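Local coordinates for single-strand DNA-binding protein (Agrobacterium tumefaciens, PDB 3BTP) that binds single-stranded DNA without regard to sequence and mediates nuclear uptake of the transferred T-DNA strand during crown gall transformation of plants, at residues D484-E487 with K488-T492; V371-L374 with L375-P379. All blocks are in the same frame, centred on the assembly; numbering follows the deposited sequence.

Contact 1: D484-E487 with K488-T492; sequences DRNE and KGQRT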
loop_
_atom_site.group_PDB
_atom_site.type_symbol
_atom_site.label_atom_id
_atom_site.label_comp_id
_atom_site.label_asym_id
_atom_site.label_seq_id
_atom_site.Cartn_x
_atom_site.Cartn_y
_atom_site.Cartn_z
ATOM N N ASP A 484 -25.467 -13.685 -0.952
ATOM C CA ASP A 484 -26.328 -14.830 -0.826
ATOM C C ASP A 484 -27.815 -14.487 -0.717
ATOM O O ASP A 484 -28.202 -13.375 -0.349
ATOM C CB ASP A 484 -25.894 -15.695 0.392
ATOM C CG ASP A 484 -24.424 -16.096 0.326
ATOM O OD1 ASP A 484 -23.916 -16.438 -0.772
ATOM O OD2 ASP A 484 -23.758 -16.032 1.363
ATOM N N ARG A 485 -28.625 -15.499 -1.015
ATOM C CA ARG A 485 -30.048 -15.423 -0.999
ATOM C C ARG A 485 -30.521 -16.701 -0.333
ATOM O O ARG A 485 -29.908 -17.749 -0.519
ATOM C CB ARG A 485 -30.599 -15.281 -2.435
ATOM C CG ARG A 485 -30.639 -13.910 -2.857
ATOM C CD ARG A 485 -31.235 -13.773 -4.140
ATOM N NE ARG A 485 -30.925 -12.495 -4.766
ATOM C CZ ARG A 485 -31.628 -11.353 -4.675
ATOM N NH1 ARG A 485 -32.725 -11.239 -3.953
ATOM N NH2 ARG A 485 -31.197 -10.293 -5.321
ATOM N N ASN A 486 -31.601 -16.633 0.441
ATOM C CA ASN A 486 -32.140 -17.876 1.048
ATOM C C ASN A 486 -32.970 -18.767 0.067
ATOM O O ASN A 486 -33.009 -18.528 -1.162
ATOM C CB ASN A 486 -32.892 -17.555 2.341
ATOM C CG ASN A 486 -34.136 -16.728 2.103
ATOM O OD1 ASN A 486 -34.596 -16.594 0.975
ATOM N ND2 ASN A 486 -34.680 -16.155 3.174
ATOM N N GLU A 487 -33.623 -19.784 0.585
ATOM C CA GLU A 487 -34.527 -20.575 -0.265
ATOM C C GLU A 487 -35.718 -19.761 -0.905
ATOM O O GLU A 487 -36.112 -20.037 -2.090
ATOM C CB GLU A 487 -34.995 -21.788 0.507
ATOM C CG GLU A 487 -35.422 -22.978 -0.330
ATOM C CD GLU A 487 -36.429 -23.865 0.441
ATOM O OE1 GLU A 487 -36.313 -23.977 1.714
ATOM O OE2 GLU A 487 -37.352 -24.421 -0.227
ATOM N N LYS A 488 -36.245 -18.741 -0.189
ATOM C CA LYS A 488 -37.271 -17.835 -0.805
ATOM C C LYS A 488 -36.752 -16.860 -1.907
ATOM O O LYS A 488 -37.538 -16.145 -2.518
ATOM C CB LYS A 488 -38.150 -17.081 0.227
ATOM C CG LYS A 488 -38.915 -17.948 1.284
ATOM C CD LYS A 488 -40.217 -17.163 1.828
ATOM C CE LYS A 488 -41.188 -18.015 2.787
ATOM N NZ LYS A 488 -42.405 -17.260 3.430
ATOM N N GLY A 489 -35.450 -16.814 -2.180
ATOM C CA GLY A 489 -34.948 -15.798 -3.117
ATOM C C GLY A 489 -34.550 -14.504 -2.388
ATOM O O GLY A 489 -34.230 -13.482 -3.027
ATOM N N GLN A 490 -34.532 -14.502 -1.053
ATOM C CA GLN A 490 -34.181 -13.227 -0.442
ATOM C C GLN A 490 -32.776 -13.139 0.084
ATOM O O GLN A 490 -32.250 -14.137 0.601
ATOM C CB GLN A 490 -35.139 -12.798 0.645
ATOM C CG GLN A 490 -35.296 -13.776 1.780
ATOM C CD GLN A 490 -36.732 -13.849 2.205
ATOM O OE1 GLN A 490 -37.635 -13.585 1.372
ATOM N NE2 GLN A 490 -36.977 -14.175 3.497
ATOM N N ARG A 491 -32.207 -11.920 -0.022
ATOM C CA ARG A 491 -30.863 -11.623 0.457
ATOM C C ARG A 491 -30.779 -11.867 1.943
ATOM O O ARG A 491 -31.683 -11.493 2.662
ATOM C CB ARG A 491 -30.423 -10.229 0.015
ATOM C CG ARG A 491 -30.380 -10.177 -1.476
ATOM C CD ARG A 491 -28.999 -10.278 -2.172
ATOM N NE ARG A 491 -28.513 -8.966 -2.025
ATOM C CZ ARG A 491 -28.136 -8.109 -2.933
ATOM N NH1 ARG A 491 -28.012 -8.386 -4.214
ATOM N NH2 ARG A 491 -27.850 -6.926 -2.447
ATOM N N THR A 492 -29.761 -12.637 2.360
ATOM C CA THR A 492 -29.498 -12.934 3.758
ATOM C C THR A 492 -28.536 -11.855 4.354
ATOM O O THR A 492 -28.375 -11.703 5.558
ATOM C CB THR A 492 -28.923 -14.416 3.943
ATOM O OG1 THR A 492 -27.623 -14.562 3.382
ATOM C CG2 THR A 492 -29.821 -15.502 3.250
#
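Asn486 and Gly489 meet in a type I turn at the tip of a beta hairpin that joins strand 480-485 to strand 491-492. Gly489 N donates to Asn486 O at 3.2 Å; Gly489 itself has positive phi (90°), where a side chain would be jammed against the preceding carbonyl O. Asn486 sends its side chain over the same turn: with CG set between the backbone N and the carbonyl carbon (chi1 66°), OD1 receives Gln490 N at 2.9 Å, the donor standing above the amide plane. Asn486 thus bonds to the returning chain through N, O and OD1, its N reaching Gln490 O at 2.6 Å. Further down, Arg485 and Arg491 form a non-hydrogen-bonded antiparallel pair, followed by the bond from Thr492 N to Asp484 O. The Arg485 chain, extended from CG to NE, lies alongside Gly489 and turns NH1 to Gly489 O (2.9 Å, in plane), while Arg491 CG sits 3.5 Å above the centre of one face of the Arg485 guanidinium. Asp484 is buried, its carboxylate bonded to Thr494, Thr496 and Tyr501. The two arginines share a face of the hairpin, their like charges probably offset by Asp511, whose OD2 bridges Arg485 NH2 and Arg491 NH1.

Contact 2: V371-L374 with L375-P379; sequences VDYL and LQNLP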
loop_
_atom_site.group_PDB
_atom_site.type_symbol
_atom_site.label_atom_id
_atom_site.label_comp_id
_atom_site.label_asym_id
_atom_site.label_seq_id
_atom_site.Cartn_x
_atom_site.Cartn_y
_atom_site.Cartn_z
ATOM N N VAL A 371 -10.170 -3.970 8.170
ATOM C CA VAL A 371 -10.034 -3.336 9.472
ATOM C C VAL A 371 -8.604 -3.280 10.055
ATOM O O VAL A 371 -8.197 -2.280 10.614
ATOM C CB VAL A 371 -11.046 -4.038 10.501
ATOM C CG1 VAL A 371 -10.769 -3.677 11.945
ATOM C CG2 VAL A 371 -12.571 -3.766 10.096
ATOM N N ASP A 372 -7.904 -4.403 10.006
ATOM C CA ASP A 372 -6.506 -4.506 10.282
ATOM C C ASP A 372 -5.614 -3.451 9.575
ATOM O O ASP A 372 -4.817 -2.755 10.223
ATOM C CB ASP A 372 -6.066 -5.894 9.841
ATOM C CG ASP A 372 -4.563 -6.088 9.964
ATOM O OD1 ASP A 372 -4.093 -6.134 11.117
ATOM O OD2 ASP A 372 -3.856 -6.153 8.896
ATOM N N TYR A 373 -5.714 -3.364 8.256
ATOM C CA TYR A 373 -5.111 -2.268 7.495
ATOM C C TYR A 373 -5.383 -0.880 8.135
ATOM O O TYR A 373 -4.478 -0.095 8.419
ATOM C CB TYR A 373 -5.601 -2.317 6.011
ATOM C CG TYR A 373 -4.943 -1.301 5.130
ATOM C CD1 TYR A 373 -3.684 -1.550 4.527
ATOM C CD2 TYR A 373 -5.525 -0.084 4.929
ATOM C CE1 TYR A 373 -3.046 -0.592 3.705
ATOM C CE2 TYR A 373 -4.893 0.902 4.149
ATOM C CZ TYR A 373 -3.667 0.651 3.557
ATOM O OH TYR A 373 -3.147 1.664 2.777
ATOM N N LEU A 374 -6.651 -0.577 8.318
ATOM C CA LEU A 374 -7.031 0.665 8.896
ATOM C C LEU A 374 -6.455 0.928 10.294
ATOM O O LEU A 374 -5.872 1.994 10.531
ATOM C CB LEU A 374 -8.545 0.780 8.862
ATOM C CG LEU A 374 -9.246 2.117 9.010
ATOM C CD1 LEU A 374 -8.916 3.145 7.872
ATOM C CD2 LEU A 374 -10.772 1.832 9.125
ATOM N N LEU A 375 -6.618 -0.008 11.207
ATOM C CA LEU A 375 -6.175 0.143 12.571
ATOM C C LEU A 375 -4.645 0.160 12.749
ATOM O O LEU A 375 -4.142 0.832 13.665
ATOM C CB LEU A 375 -6.746 -0.979 13.451
ATOM C CG LEU A 375 -8.081 -0.690 14.165
ATOM C CD1 LEU A 375 -9.268 -0.226 13.253
ATOM C CD2 LEU A 375 -8.478 -1.893 14.964
ATOM N N GLN A 376 -3.918 -0.588 11.901
ATOM C CA GLN A 376 -2.464 -0.640 11.940
ATOM C C GLN A 376 -1.892 0.664 11.399
ATOM O O GLN A 376 -0.916 1.234 11.907
ATOM C CB GLN A 376 -1.907 -1.865 11.102
ATOM C CG GLN A 376 -0.812 -2.699 11.855
ATOM C CD GLN A 376 0.590 -2.656 11.189
ATOM O OE1 GLN A 376 0.934 -3.565 10.441
ATOM N NE2 GLN A 376 1.401 -1.608 11.474
ATOM N N ASN A 377 -2.457 1.095 10.310
ATOM C CA ASN A 377 -1.821 2.108 9.503
ATOM C C ASN A 377 -2.362 3.535 9.783
ATOM O O ASN A 377 -1.675 4.521 9.498
ATOM C CB ASN A 377 -1.957 1.767 8.027
ATOM C CG ASN A 377 -1.089 0.619 7.624
ATOM O OD1 ASN A 377 -1.549 -0.275 6.966
ATOM N ND2 ASN A 377 0.162 0.627 8.024
ATOM N N LEU A 378 -3.605 3.640 10.278
ATOM C CA LEU A 378 -4.139 4.988 10.585
ATOM C C LEU A 378 -4.812 4.903 11.952
ATOM O O LEU A 378 -6.038 5.000 12.044
ATOM C CB LEU A 378 -5.154 5.451 9.538
ATOM C CG LEU A 378 -4.788 5.740 8.069
ATOM C CD1 LEU A 378 -4.629 4.454 7.295
ATOM C CD2 LEU A 378 -5.926 6.596 7.459
ATOM N N PRO A 379 -4.004 4.745 13.025
ATOM C CA PRO A 379 -4.518 4.524 14.395
ATOM C C PRO A 379 -5.332 5.749 14.939
ATOM O O PRO A 379 -6.093 5.604 15.903
ATOM C CB PRO A 379 -3.236 4.304 15.222
ATOM C CG PRO A 379 -2.168 5.116 14.439
ATOM C CD PRO A 379 -2.528 4.869 12.983
#
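Leu374 O, near the C-terminal end of helix 371-377, takes the backbone N-H of Leu378 at 2.8 Å and a weak bond from Thr384 OG1, whose one hydroxyl hydrogen must be shared with Leu378 O, its stronger partner. The bond from Leu378 N is the last of four successive i to i+4 bonds, and Leu378 is the first residue to leave helical angles. At the start of the series, Leu375 N reaches Val371 O at 2.8 Å in a nearly straight bond (168° at the hydrogen). Side chains one turn apart pair up on two sides of the helix. Tyr373 and Asn377 cross at about a right angle: CG of Tyr373 lies anti to its N (chi1 -175°), and Asn377 OD1 lies over one face of the Tyr373 ring, 3.4 Å above its plane and offset toward the rim near CD1 and CE1. The ring and amide planes are 67° apart. Ser322 OG bonds that same OD1, and Tyr319 OH bonds Tyr373 OH, so helix 317-323 holds both polar ends. Val371 and Leu375 run side by side, CG1 of Val371 4.0 Å from CD1 of Leu375. Leu374 and Leu378 meet apolar side chains, and Tyr373 an acidic one, of the chain of another protein. The short helix packs through Tyr373 and Asn377 on helix 317-323, Leu374 and Leu375 on helix 382-388, and Val371 and Leu374 on strand 349-352.

From the N terminus, the chain reaches contact 2 first: strand 367-370 of the antiparallel barrel runs directly into helix 371-377, where the bonds close single helical turns. Contact 1 comes more than a hundred residues later, closing the hairpin after strand 480-485 of the same barrel. The two are in series, neither nesting nor crossing, and their centres lie about 33 Å apart with no touch between them. The centre of contact 2 is about 12 Å from the centre of the chain, where the barrel meets its surrounding helices. That of contact 1 is about 36 Å from the centre of the chain, and there the hairpin is tied to helix 510-515 near the modelled C-terminal end.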